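PDB 5NFI: minor fimbrium anchoring subunit Mfa2 from Porphyromonas gingivalis, which tethers the minor fimbriae of this periodontal pathogen to the outer membrane through its interaction with Mfa1 and regulates fimbrial length. Local coordinates for residues V30-K35 / I58-D63; R3-N8 / Y66-W71; N106-T111 / P185-V190; L94-Q99 / A177-T182; L213-K218 / I252-H257. All blocks are in the same frame, centred on the assembly; numbering follows the deposited sequence.

Contact 1: residues V30-K35 / I58-D63; sequences VYAFDK and IPLEKD
V30 and A32 meet I58 and L60 in a buried, wholly apolar contact between the two layers of the N-terminal β-sandwich. Strand 28-33 lies in one layer, hydrogen-bonded to strands 39-45 and 64-72; strand 56-60 lies in the other and pairs with strand 3-10. The two short strand segments run in roughly the same direction, 27° apart, and their axes approach to 8.1 Å, a distance bridged by side chains. V30 and I58 cross at about a right angle, with V30 CG1 3.5 Å from I58 CD1 and V30 CB 3.8 Å from the same methyl. With its CG1 branch placed beside the backbone N (chi1 -50°), I58 carries CD1 to V30 while its other branch, CG2, faces A32 CB at 4.3 Å. A32 CB is thus met by two residues of one face of strand 56-60, I58 and L60, L60 CD2 being 3.6 Å from A32 CB. I68 and V7 border this cluster, and V5 packs on L60. Only carbon atoms touch across the interface, and the small methyl of A32 lets the larger I58 and L60 close in together on strand 28-33.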
# COMPACT_ATOMS: atom_id res chain seq x y z
N VAL A 30 1.67 -15.62 -6.71
CA VAL A 30 3.07 -15.82 -6.39
C VAL A 30 3.87 -16.07 -7.67
O VAL A 30 3.56 -16.99 -8.44
CB VAL A 30 3.25 -16.98 -5.41
CG1 VAL A 30 4.68 -17.04 -4.92
CG2 VAL A 30 2.32 -16.78 -4.24
N TYR A 31 4.89 -15.24 -7.88
CA TYR A 31 5.70 -15.29 -9.10
C TYR A 31 7.13 -15.66 -8.78
O TYR A 31 7.65 -15.33 -7.70
CB TYR A 31 5.65 -13.93 -9.83
CG TYR A 31 4.25 -13.48 -10.11
CD1 TYR A 31 3.55 -13.99 -11.19
CD2 TYR A 31 3.61 -12.56 -9.28
CE1 TYR A 31 2.27 -13.60 -11.45
CE2 TYR A 31 2.31 -12.17 -9.52
CZ TYR A 31 1.65 -12.70 -10.62
OH TYR A 31 0.35 -12.33 -10.89
N ALA A 32 7.79 -16.32 -9.72
CA ALA A 32 9.20 -16.67 -9.56
C ALA A 32 10.00 -16.04 -10.69
O ALA A 32 9.68 -16.20 -11.87
CB ALA A 32 9.39 -18.18 -9.54
N PHE A 33 11.03 -15.29 -10.32
CA PHE A 33 11.94 -14.69 -11.28
C PHE A 33 13.30 -15.32 -11.07
O PHE A 33 13.64 -15.71 -9.95
CB PHE A 33 11.97 -13.17 -11.13
CG PHE A 33 10.67 -12.51 -11.53
CD1 PHE A 33 9.53 -12.68 -10.76
CD2 PHE A 33 10.59 -11.77 -12.68
CE1 PHE A 33 8.34 -12.12 -11.14
CE2 PHE A 33 9.39 -11.20 -13.07
CZ PHE A 33 8.27 -11.38 -12.29
N ASP A 34 14.07 -15.43 -12.15
CA ASP A 34 15.37 -16.10 -12.08
C ASP A 34 16.55 -15.13 -11.99
O ASP A 34 16.37 -13.94 -11.75
CB ASP A 34 15.55 -17.02 -13.29
CG ASP A 34 15.44 -16.30 -14.61
OD1 ASP A 34 15.84 -15.12 -14.71
OD2 ASP A 34 14.96 -16.92 -15.59
N LYS A 35 17.75 -15.66 -12.21
CA LYS A 35 18.98 -14.88 -12.15
C LYS A 35 18.90 -13.59 -12.96
O LYS A 35 19.56 -12.61 -12.62
CB LYS A 35 20.17 -15.74 -12.64
CG LYS A 35 20.44 -15.65 -14.14
CD LYS A 35 21.71 -16.39 -14.56
CE LYS A 35 22.31 -15.77 -15.82
NZ LYS A 35 22.93 -14.40 -15.61
N ILE A 58 5.63 -23.67 -5.26
CA ILE A 58 5.87 -22.82 -6.41
C ILE A 58 6.69 -23.63 -7.40
O ILE A 58 7.90 -23.83 -7.20
CB ILE A 58 6.61 -21.51 -6.03
CG1 ILE A 58 5.93 -20.82 -4.84
CG2 ILE A 58 6.67 -20.56 -7.19
CD1 ILE A 58 4.45 -20.53 -5.07
N PRO A 59 6.04 -24.16 -8.43
CA PRO A 59 6.70 -24.92 -9.49
C PRO A 59 7.87 -24.19 -10.12
O PRO A 59 7.75 -23.00 -10.44
CB PRO A 59 5.57 -25.13 -10.50
CG PRO A 59 4.37 -25.21 -9.67
CD PRO A 59 4.57 -24.25 -8.54
N LEU A 60 8.99 -24.89 -10.27
CA LEU A 60 10.14 -24.42 -11.04
C LEU A 60 10.63 -25.60 -11.87
O LEU A 60 10.10 -26.70 -11.74
CB LEU A 60 11.25 -23.89 -10.15
CG LEU A 60 10.91 -22.79 -9.15
CD1 LEU A 60 12.12 -22.53 -8.30
CD2 LEU A 60 10.52 -21.54 -9.88
N GLU A 61 11.63 -25.41 -12.72
CA GLU A 61 12.12 -26.51 -13.54
C GLU A 61 13.63 -26.55 -13.65
O GLU A 61 14.27 -27.51 -13.24
CB GLU A 61 11.50 -26.46 -14.93
CG GLU A 61 10.02 -26.75 -14.91
CD GLU A 61 9.37 -26.54 -16.24
OE1 GLU A 61 10.10 -26.47 -17.25
OE2 GLU A 61 8.13 -26.42 -16.26
N LYS A 62 14.19 -25.51 -14.23
CA LYS A 62 15.63 -25.45 -14.39
C LYS A 62 16.31 -25.00 -13.09
O LYS A 62 15.87 -24.04 -12.44
CB LYS A 62 15.98 -24.51 -15.55
CG LYS A 62 15.05 -24.66 -16.74
CD LYS A 62 15.81 -24.72 -18.05
CE LYS A 62 14.94 -25.31 -19.16
NZ LYS A 62 15.73 -25.70 -20.38
N ASP A 63 17.36 -25.71 -12.70
CA ASP A 63 18.19 -25.35 -11.55
C ASP A 63 18.60 -23.88 -11.60
O ASP A 63 18.68 -23.29 -12.67
CB ASP A 63 19.44 -26.24 -11.48
CG ASP A 63 19.12 -27.72 -11.54
OD1 ASP A 63 17.92 -28.07 -11.47
OD2 ASP A 63 20.07 -28.53 -11.65

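Contact 2: residues R3-N8 / Y66-W71; sequences RGVYVN and YTIFAW
I68 projects from strand 64-72 toward V5 and V7 of strand 3-10, and its terminal methyl meets both valines. Its CB stands close to its own strand and touches neither of them. The CG2 branch turns to V30, whose CG1 is 3.6 Å from I68 CG2. The CG1 branch passes the backbone of strand 28-33, with Y31 O 3.5 Å from I68 CG1. Beyond it the chain is extended (chi2 164°), which carries CD1 away from CA and out to the opposite layer. There I68 CD1 and V7 CG2 meet tip to tip at 3.6 Å, and V5 CB is a looser neighbour, 4.2 Å from I68 CD1. The same terminal methyl lies 3.6 Å from I58 CG1. V7 presents CG2, the branch anti to its carbonyl carbon. T135, on strand 133-151, the parallel neighbour of strand 3-10, adjoins both valines. This is the facing-sheet packing of a β-sandwich, in keeping with the transthyretin-like clan of the family. The partners named for the terminal methyl are saturated carbons, so the reach of the isoleucine chain, with CD1 lodged among side chains of the adjoining strands 3-10 and 56-60, is what joins the layers at this point.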
# COMPACT_ATOMS: atom_id res chain seq x y z
N ARG A 3 10.21 -30.20 -9.84
CA ARG A 3 10.91 -29.37 -8.85
C ARG A 3 10.13 -28.09 -8.48
O ARG A 3 9.24 -27.64 -9.20
CB ARG A 3 12.30 -28.99 -9.37
CG ARG A 3 13.12 -30.14 -9.95
CD ARG A 3 14.59 -29.90 -9.72
NE ARG A 3 14.88 -29.89 -8.29
CZ ARG A 3 16.08 -29.65 -7.80
NH1 ARG A 3 17.09 -29.40 -8.62
NH2 ARG A 3 16.28 -29.66 -6.49
N GLY A 4 10.50 -27.50 -7.34
CA GLY A 4 9.83 -26.31 -6.87
C GLY A 4 10.23 -25.88 -5.48
O GLY A 4 10.98 -26.57 -4.80
N VAL A 5 9.74 -24.71 -5.09
CA VAL A 5 10.00 -24.12 -3.78
C VAL A 5 8.74 -24.16 -2.93
O VAL A 5 7.70 -23.68 -3.37
CB VAL A 5 10.44 -22.63 -3.87
CG1 VAL A 5 10.87 -22.12 -2.51
CG2 VAL A 5 11.56 -22.45 -4.87
N TYR A 6 8.81 -24.70 -1.73
CA TYR A 6 7.69 -24.52 -0.82
C TYR A 6 7.87 -23.20 -0.09
O TYR A 6 8.96 -22.90 0.39
CB TYR A 6 7.57 -25.68 0.18
CG TYR A 6 7.10 -26.97 -0.44
CD1 TYR A 6 5.76 -27.16 -0.76
CD2 TYR A 6 7.99 -28.01 -0.70
CE1 TYR A 6 5.32 -28.35 -1.33
CE2 TYR A 6 7.56 -29.18 -1.25
CZ TYR A 6 6.23 -29.36 -1.57
OH TYR A 6 5.82 -30.55 -2.13
N VAL A 7 6.81 -22.41 -0.03
CA VAL A 7 6.87 -21.09 0.58
C VAL A 7 5.85 -20.95 1.69
O VAL A 7 4.67 -21.27 1.53
CB VAL A 7 6.65 -19.96 -0.44
CG1 VAL A 7 6.72 -18.62 0.25
CG2 VAL A 7 7.68 -20.03 -1.54
N ASN A 8 6.33 -20.47 2.84
CA ASN A 8 5.51 -20.20 4.00
C ASN A 8 5.28 -18.70 4.14
O ASN A 8 6.21 -17.90 4.05
CB ASN A 8 6.18 -20.74 5.25
CG ASN A 8 5.47 -20.31 6.51
OD1 ASN A 8 5.79 -19.28 7.10
ND2 ASN A 8 4.47 -21.09 6.90
N TYR A 66 16.56 -18.14 -7.65
CA TYR A 66 15.26 -17.55 -7.89
C TYR A 66 14.86 -16.67 -6.73
O TYR A 66 15.28 -16.88 -5.60
CB TYR A 66 14.19 -18.61 -8.11
CG TYR A 66 14.38 -19.51 -9.30
CD1 TYR A 66 15.21 -20.63 -9.22
CD2 TYR A 66 13.71 -19.28 -10.49
CE1 TYR A 66 15.37 -21.47 -10.30
CE2 TYR A 66 13.87 -20.12 -11.58
CZ TYR A 66 14.70 -21.21 -11.48
OH TYR A 66 14.86 -22.05 -12.56
N THR A 67 14.06 -15.66 -7.04
CA THR A 67 13.42 -14.87 -6.00
C THR A 67 11.92 -14.97 -6.25
O THR A 67 11.47 -15.05 -7.40
CB THR A 67 13.87 -13.40 -6.02
OG1 THR A 67 15.29 -13.33 -6.13
CG2 THR A 67 13.42 -12.70 -4.75
N ILE A 68 11.16 -15.00 -5.17
CA ILE A 68 9.73 -15.10 -5.28
C ILE A 68 9.07 -13.79 -4.84
O ILE A 68 9.43 -13.22 -3.80
CB ILE A 68 9.21 -16.28 -4.46
CG1 ILE A 68 9.08 -17.49 -5.39
CG2 ILE A 68 7.89 -15.96 -3.80
CD1 ILE A 68 8.95 -18.80 -4.68
N PHE A 69 8.15 -13.29 -5.66
CA PHE A 69 7.36 -12.11 -5.31
C PHE A 69 5.93 -12.55 -5.01
O PHE A 69 5.35 -13.34 -5.75
CB PHE A 69 7.39 -11.07 -6.44
CG PHE A 69 8.79 -10.64 -6.84
CD1 PHE A 69 9.79 -10.52 -5.90
CD2 PHE A 69 9.09 -10.38 -8.17
CE1 PHE A 69 11.07 -10.13 -6.27
CE2 PHE A 69 10.36 -9.99 -8.54
CZ PHE A 69 11.35 -9.87 -7.58
N ALA A 70 5.37 -12.06 -3.92
CA ALA A 70 4.04 -12.55 -3.56
C ALA A 70 3.05 -11.41 -3.30
O ALA A 70 3.35 -10.42 -2.61
CB ALA A 70 4.11 -13.47 -2.35
N TRP A 71 1.86 -11.57 -3.85
CA TRP A 71 0.84 -10.56 -3.71
C TRP A 71 -0.41 -11.13 -3.09
O TRP A 71 -0.91 -12.17 -3.53
CB TRP A 71 0.52 -9.95 -5.07
CG TRP A 71 1.65 -9.14 -5.62
CD1 TRP A 71 2.65 -9.57 -6.45
CD2 TRP A 71 1.89 -7.74 -5.39
NE1 TRP A 71 3.50 -8.52 -6.75
CE2 TRP A 71 3.05 -7.39 -6.11
CE3 TRP A 71 1.24 -6.75 -4.64
CZ2 TRP A 71 3.57 -6.10 -6.12
CZ3 TRP A 71 1.75 -5.46 -4.64
CH2 TRP A 71 2.90 -5.15 -5.38

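Contact 3: residues N106-T111 / P185-V190; sequences NIDGTT and PGETKV
P185 packs against the backbone of N106, and this is the close part of an otherwise open surface contact. The pyrrolidine ring advances with its CG, which lies 3.8 Å from N106 CA and 4.1 Å from N106 CB; N106 N is also 4.1 Å from P185 CG. The ring rests on the backbone and CB of N106. A few residues on, the approach slackens: D108 OD2 comes only to 4.4 Å from the aliphatic CG of E187. The contact thereby joins the loop between strands 103-104 and 113-122 to strand 182-190 around P185 and E187. The loop keeps its shape through a type II β turn from I107 to T110, with G109 at its third position taking the positive phi (79°) that this turn requires. I107 O accepts the backbone N-H of T110. It also takes a bond from T110 OG1, in the carbonyl plane on a lone pair. D108 is steadied from strand 196-202, where T201 OG1 is hydrogen-bonded to its OD1, and F199 packs against its side chain. On the solvent side the carboxylate of exposed E187 lies farther off, E187 OE2 6.1 Å from D108 OD2; the like charges would probably repel only weakly at that distance.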
# COMPACT_ATOMS: atom_id res chain seq x y z
N ASN A 106 -13.18 2.81 -5.23
CA ASN A 106 -13.20 2.79 -3.78
C ASN A 106 -12.71 1.46 -3.23
O ASN A 106 -13.36 0.43 -3.46
CB ASN A 106 -14.60 3.06 -3.26
CG ASN A 106 -14.69 2.93 -1.77
OD1 ASN A 106 -13.72 3.16 -1.05
ND2 ASN A 106 -15.86 2.53 -1.29
N ILE A 107 -11.61 1.47 -2.49
CA ILE A 107 -11.05 0.23 -2.00
C ILE A 107 -11.13 0.09 -0.48
O ILE A 107 -10.40 -0.71 0.11
CB ILE A 107 -9.57 0.04 -2.44
CG1 ILE A 107 -8.65 1.08 -1.78
CG2 ILE A 107 -9.46 -0.00 -3.99
CD1 ILE A 107 -7.24 0.98 -2.23
N ASP A 108 -12.03 0.85 0.15
CA ASP A 108 -12.27 0.67 1.59
C ASP A 108 -12.58 -0.78 1.84
O ASP A 108 -13.23 -1.43 1.03
CB ASP A 108 -13.43 1.53 2.14
CG ASP A 108 -13.26 3.02 1.86
OD1 ASP A 108 -12.10 3.53 1.84
OD2 ASP A 108 -14.29 3.69 1.64
N GLY A 109 -12.12 -1.30 2.98
CA GLY A 109 -12.46 -2.63 3.40
C GLY A 109 -11.65 -3.71 2.69
O GLY A 109 -11.97 -4.88 2.83
N THR A 110 -10.63 -3.32 1.94
CA THR A 110 -9.73 -4.28 1.32
C THR A 110 -8.31 -4.15 1.85
O THR A 110 -7.84 -3.07 2.16
CB THR A 110 -9.68 -4.11 -0.21
OG1 THR A 110 -8.71 -3.11 -0.55
CG2 THR A 110 -11.04 -3.74 -0.77
N THR A 111 -7.61 -5.27 1.93
CA THR A 111 -6.19 -5.25 2.27
C THR A 111 -5.40 -5.66 1.06
O THR A 111 -5.88 -6.47 0.26
CB THR A 111 -5.89 -6.18 3.43
OG1 THR A 111 -6.65 -7.39 3.28
CG2 THR A 111 -6.28 -5.51 4.73
N PRO A 185 -11.21 8.23 -2.86
CA PRO A 185 -12.60 8.54 -2.51
C PRO A 185 -12.78 8.81 -1.03
O PRO A 185 -12.77 7.88 -0.23
CB PRO A 185 -13.37 7.29 -2.93
CG PRO A 185 -12.46 6.56 -3.84
CD PRO A 185 -11.09 6.85 -3.37
N GLY A 186 -12.95 10.08 -0.68
CA GLY A 186 -13.09 10.47 0.71
C GLY A 186 -14.52 10.52 1.19
O GLY A 186 -15.19 11.55 1.07
N GLU A 187 -15.00 9.41 1.74
CA GLU A 187 -16.34 9.37 2.30
C GLU A 187 -16.35 10.14 3.62
O GLU A 187 -15.43 10.01 4.44
CB GLU A 187 -16.81 7.93 2.46
CG GLU A 187 -16.93 7.22 1.11
CD GLU A 187 -17.86 7.95 0.12
OE1 GLU A 187 -18.97 8.37 0.53
OE2 GLU A 187 -17.46 8.13 -1.06
N THR A 188 -17.40 10.94 3.80
CA THR A 188 -17.40 12.06 4.75
C THR A 188 -18.55 12.02 5.77
O THR A 188 -19.63 11.49 5.51
CB THR A 188 -17.44 13.41 3.95
OG1 THR A 188 -16.11 13.75 3.54
CG2 THR A 188 -18.03 14.55 4.75
N LYS A 189 -18.27 12.57 6.95
CA LYS A 189 -19.27 12.85 7.97
C LYS A 189 -18.99 14.25 8.54
O LYS A 189 -17.92 14.52 9.06
CB LYS A 189 -19.22 11.80 9.08
CG LYS A 189 -20.54 11.45 9.76
CD LYS A 189 -20.48 10.04 10.37
CE LYS A 189 -19.11 9.73 11.00
NZ LYS A 189 -19.12 8.63 12.02
N VAL A 190 -19.94 15.18 8.42
CA VAL A 190 -19.87 16.33 9.30
C VAL A 190 -20.15 15.74 10.67
O VAL A 190 -21.22 15.20 10.92
CB VAL A 190 -20.85 17.44 8.94
CG1 VAL A 190 -21.14 18.28 10.16
CG2 VAL A 190 -20.29 18.31 7.83

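Contact 4: residues L94-Q99 / A177-T182; sequences LMRLKQ and AKADST
T182 OG1 donates a hydrogen bond to Q99 OE1, the polar link between the end of strand 93-100 and the segment leading into strand 182-190. The two atoms are 2.5 Å apart, a distance whose shortness is doubtful at 2.51 Å resolution. The hydroxyl reaches the amide oxygen at a C=O...donor angle of 144° and 34° out of the carbonyl plane, so the approach is tilted. T182 also lays its methyl beside the amide, with CG2 3.6 Å from Q99 CD. Extended beyond CG, the glutamine spans the gap between backbones, and its other amide atom, NE2, is hydrogen-bonded to G101 O, which fixes the rotation of the group. A104 of strand 103-104 also packs against T182. At the other end of the contact R96 makes a looser approach: its NH1 is 4.2 Å from A179 CB, while K178 O lies at the guanidinium edge, near its plane, 4.3 Å from NH1. The same nitrogen has a weak hydrogen bond to S169 OG, and R96 is exposed to solvent. Strand 93-100 belongs to a small antiparallel sheet with strands 78-80, 103-104 and 169-171, and where L94 and selenomethionine M95 both face Y170 it is interrupted by a classic β bulge.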
# COMPACT_ATOMS: atom_id res chain seq x y z
N LEU A 94 3.06 -4.73 -12.92
CA LEU A 94 2.08 -5.78 -12.72
C LEU A 94 0.63 -5.27 -12.72
O LEU A 94 -0.28 -5.93 -13.23
CB LEU A 94 2.37 -6.50 -11.40
CG LEU A 94 1.35 -7.54 -10.96
CD1 LEU A 94 1.12 -8.57 -12.07
CD2 LEU A 94 1.85 -8.20 -9.68
N MSE A 95 0.45 -4.06 -12.19
CA MSE A 95 -0.80 -3.69 -11.54
C MSE A 95 -1.05 -2.19 -11.57
O MSE A 95 -0.15 -1.43 -11.25
CB MSE A 95 -0.72 -4.14 -10.10
CG MSE A 95 -1.95 -4.57 -9.39
SE MSE A 95 -1.30 -4.86 -7.56
CE MSE A 95 -1.42 -3.03 -6.90
N ARG A 96 -2.27 -1.79 -11.91
CA ARG A 96 -2.67 -0.40 -11.72
C ARG A 96 -4.03 -0.33 -11.04
O ARG A 96 -4.96 -0.99 -11.46
CB ARG A 96 -2.73 0.34 -13.05
CG ARG A 96 -1.37 0.65 -13.62
CD ARG A 96 -1.46 1.41 -14.90
NE ARG A 96 -0.22 1.32 -15.66
CZ ARG A 96 0.92 1.92 -15.31
NH1 ARG A 96 0.98 2.64 -14.20
NH2 ARG A 96 2.00 1.79 -16.07
N LEU A 97 -4.14 0.48 -9.99
CA LEU A 97 -5.44 0.64 -9.34
C LEU A 97 -6.45 1.18 -10.34
O LEU A 97 -6.17 2.13 -11.08
CB LEU A 97 -5.34 1.56 -8.13
CG LEU A 97 -6.65 1.68 -7.34
CD1 LEU A 97 -7.18 0.32 -6.96
CD2 LEU A 97 -6.44 2.53 -6.08
N LYS A 98 -7.61 0.53 -10.42
CA LYS A 98 -8.60 0.97 -11.39
C LYS A 98 -9.01 2.39 -11.07
O LYS A 98 -9.18 2.75 -9.91
CB LYS A 98 -9.82 0.05 -11.43
CG LYS A 98 -9.73 -0.99 -12.51
CD LYS A 98 -10.76 -2.07 -12.31
CE LYS A 98 -10.51 -3.25 -13.24
NZ LYS A 98 -11.58 -4.28 -13.11
N GLN A 99 -9.17 3.19 -12.11
CA GLN A 99 -9.53 4.58 -11.89
C GLN A 99 -10.63 5.04 -12.82
O GLN A 99 -10.89 4.43 -13.84
CB GLN A 99 -8.33 5.50 -12.07
CG GLN A 99 -7.26 5.37 -11.02
CD GLN A 99 -6.21 6.42 -11.20
OE1 GLN A 99 -5.12 6.32 -10.65
NE2 GLN A 99 -6.53 7.45 -11.99
N ALA A 177 5.46 1.83 -9.10
CA ALA A 177 5.70 2.25 -10.47
C ALA A 177 5.35 3.73 -10.60
O ALA A 177 4.40 4.22 -9.97
CB ALA A 177 4.88 1.40 -11.43
N LYS A 178 6.11 4.46 -11.40
CA LYS A 178 5.81 5.87 -11.53
C LYS A 178 4.52 6.06 -12.32
O LYS A 178 4.24 5.32 -13.26
CB LYS A 178 6.99 6.63 -12.16
CG LYS A 178 7.97 7.19 -11.09
CD LYS A 178 7.96 6.32 -9.81
CE LYS A 178 8.85 6.80 -8.68
NZ LYS A 178 8.71 5.85 -7.53
N ALA A 179 3.71 7.02 -11.88
CA ALA A 179 2.39 7.28 -12.47
C ALA A 179 1.89 8.69 -12.11
O ALA A 179 2.46 9.35 -11.25
CB ALA A 179 1.40 6.23 -11.99
N ASP A 180 0.83 9.14 -12.78
CA ASP A 180 0.13 10.34 -12.35
C ASP A 180 -0.47 10.11 -10.99
O ASP A 180 -0.71 8.98 -10.59
CB ASP A 180 -0.97 10.72 -13.33
CG ASP A 180 -0.44 11.28 -14.60
OD1 ASP A 180 0.80 11.43 -14.68
OD2 ASP A 180 -1.25 11.58 -15.50
N SER A 181 -0.74 11.20 -10.27
CA SER A 181 -1.32 11.07 -8.96
C SER A 181 -2.72 10.52 -9.06
O SER A 181 -3.32 10.56 -10.12
CB SER A 181 -1.34 12.42 -8.23
OG SER A 181 -0.18 12.56 -7.43
N THR A 182 -3.21 9.99 -7.96
CA THR A 182 -4.51 9.36 -7.91
C THR A 182 -5.27 9.92 -6.73
O THR A 182 -4.77 9.94 -5.60
CB THR A 182 -4.41 7.83 -7.76
OG1 THR A 182 -3.67 7.28 -8.85
CG2 THR A 182 -5.78 7.21 -7.72

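Contact 5: residues L213-K218 / I252-H257; sequences LSVTHK and IRLVAH
L213 and V215 of strand 211-217 interlock with I252 and L254 of strand 249-258 in the buried interior between two layers of the C-terminal β-sandwich. The methyl CD1 of L254 is the main bump: it sits between two branches of strand 211-217, 3.6 Å from V215 CG2 and 4.2 Å from L213 CD2. The reverse fit is made by L213, whose CD2 faces the hollow between I252 and L254, equally 4.2 Å from I252 CG2 and from L254 CD1. L213 holds CG anti to its backbone N (chi1 -179°), which extends the leucine toward that hollow, and it meets both partners tip to tip. V215 and L254 instead slide past each other in opposite directions, so the flank of the valine bears on the side of the leucine. F225 and V150 close round this pair, while V146 and V148 adjoin I252. The strand axes approach to 10.5 Å and run at 39° to each other, as expected of twisted sheets facing each other in a sandwich. Across the two strands only branched aliphatic groups meet, and their staggered bumps and hollows probably help to space the layers.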
# COMPACT_ATOMS: atom_id res chain seq x y z
N LEU A 213 -2.06 15.67 0.96
CA LEU A 213 -3.28 15.85 1.73
C LEU A 213 -3.71 17.29 1.53
O LEU A 213 -2.86 18.19 1.56
CB LEU A 213 -3.07 15.53 3.20
CG LEU A 213 -4.31 15.68 4.08
CD1 LEU A 213 -5.33 14.62 3.70
CD2 LEU A 213 -3.94 15.59 5.57
N SER A 214 -5.00 17.53 1.29
CA SER A 214 -5.43 18.89 1.01
C SER A 214 -6.85 19.18 1.46
O SER A 214 -7.68 18.26 1.54
CB SER A 214 -5.34 19.18 -0.46
OG SER A 214 -6.58 18.86 -1.05
N VAL A 215 -7.12 20.45 1.76
CA VAL A 215 -8.45 20.90 2.18
C VAL A 215 -8.88 22.05 1.30
O VAL A 215 -8.13 23.04 1.13
CB VAL A 215 -8.50 21.37 3.66
CG1 VAL A 215 -9.93 21.72 4.05
CG2 VAL A 215 -7.98 20.29 4.57
N THR A 216 -10.09 21.92 0.76
CA THR A 216 -10.63 22.86 -0.22
C THR A 216 -12.01 23.41 0.18
O THR A 216 -12.86 22.69 0.67
CB THR A 216 -10.75 22.18 -1.60
OG1 THR A 216 -9.45 21.82 -2.07
CG2 THR A 216 -11.42 23.11 -2.60
N HIS A 217 -12.23 24.69 -0.05
CA HIS A 217 -13.56 25.26 0.13
C HIS A 217 -14.37 24.98 -1.13
O HIS A 217 -14.13 25.60 -2.17
CB HIS A 217 -13.46 26.77 0.41
CG HIS A 217 -14.78 27.41 0.71
ND1 HIS A 217 -15.38 28.30 -0.16
CD2 HIS A 217 -15.62 27.29 1.76
CE1 HIS A 217 -16.53 28.70 0.36
NE2 HIS A 217 -16.70 28.10 1.52
N LYS A 218 -15.30 24.03 -1.04
CA LYS A 218 -16.05 23.54 -2.20
C LYS A 218 -16.81 24.61 -3.00
O LYS A 218 -16.74 24.62 -4.24
CB LYS A 218 -17.05 22.45 -1.76
CG LYS A 218 -16.41 21.17 -1.26
CD LYS A 218 -17.44 20.06 -1.12
CE LYS A 218 -18.38 20.32 0.03
NZ LYS A 218 -19.74 19.70 -0.19
N ILE A 252 -5.61 11.71 11.60
CA ILE A 252 -5.04 13.03 11.33
C ILE A 252 -6.01 14.12 11.73
O ILE A 252 -7.19 14.09 11.36
CB ILE A 252 -4.69 13.20 9.85
CG1 ILE A 252 -3.82 12.03 9.38
CG2 ILE A 252 -4.02 14.56 9.61
CD1 ILE A 252 -3.37 12.13 7.96
N ARG A 253 -5.51 15.08 12.50
CA ARG A 253 -6.32 16.24 12.84
C ARG A 253 -5.75 17.52 12.25
O ARG A 253 -4.56 17.80 12.38
CB ARG A 253 -6.48 16.38 14.34
CG ARG A 253 -7.35 17.57 14.71
CD ARG A 253 -7.65 17.59 16.18
NE ARG A 253 -8.30 18.85 16.53
CZ ARG A 253 -7.89 19.63 17.52
NH1 ARG A 253 -6.85 19.28 18.28
NH2 ARG A 253 -8.54 20.76 17.78
N LEU A 254 -6.61 18.27 11.59
CA LEU A 254 -6.24 19.58 11.07
C LEU A 254 -7.00 20.64 11.84
O LEU A 254 -8.23 20.67 11.84
CB LEU A 254 -6.55 19.65 9.58
CG LEU A 254 -5.84 18.57 8.76
CD1 LEU A 254 -6.22 18.64 7.27
CD2 LEU A 254 -4.33 18.68 8.98
N VAL A 255 -6.27 21.48 12.56
CA VAL A 255 -6.92 22.55 13.30
C VAL A 255 -7.01 23.80 12.43
O VAL A 255 -5.99 24.35 12.03
CB VAL A 255 -6.18 22.86 14.59
CG1 VAL A 255 -6.96 23.88 15.40
CG2 VAL A 255 -5.98 21.57 15.38
N ALA A 256 -8.23 24.20 12.11
CA ALA A 256 -8.45 25.39 11.31
C ALA A 256 -8.65 26.60 12.21
O ALA A 256 -9.10 26.49 13.35
CB ALA A 256 -9.65 25.21 10.39
N HIS A 257 -8.29 27.77 11.69
CA HIS A 257 -8.55 29.01 12.38
C HIS A 257 -8.76 30.09 11.34
O HIS A 257 -8.18 30.04 10.24
CB HIS A 257 -7.41 29.36 13.34
CG HIS A 257 -7.72 30.52 14.23
ND1 HIS A 257 -9.00 30.97 14.46
CD2 HIS A 257 -6.90 31.33 14.95
CE1 HIS A 257 -8.96 32.00 15.29
NE2 HIS A 257 -7.70 32.24 15.60

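The five contacts follow the long axis of the molecule. Contacts 1 and 2 share the N-terminal sandwich, their centres 7 Å apart, and contact 1 is nested along the chain within the loop closed by contact 2. Both close before contacts 3 and 4 open, and contact 5 comes last. Contact 5 lies at the far end, its centre about 49 Å from that of contact 1. Contacts 3 and 4 sit between the two ends, 18 Å apart centre to centre, alternate along the chain, and touch through I107 and L97. L94 of contact 4 also packs on W71 and Y31, so contact 4 touches contacts 1 and 2, and the small sheet carrying it adjoins the N-terminal sandwich of this elongated anchor subunit.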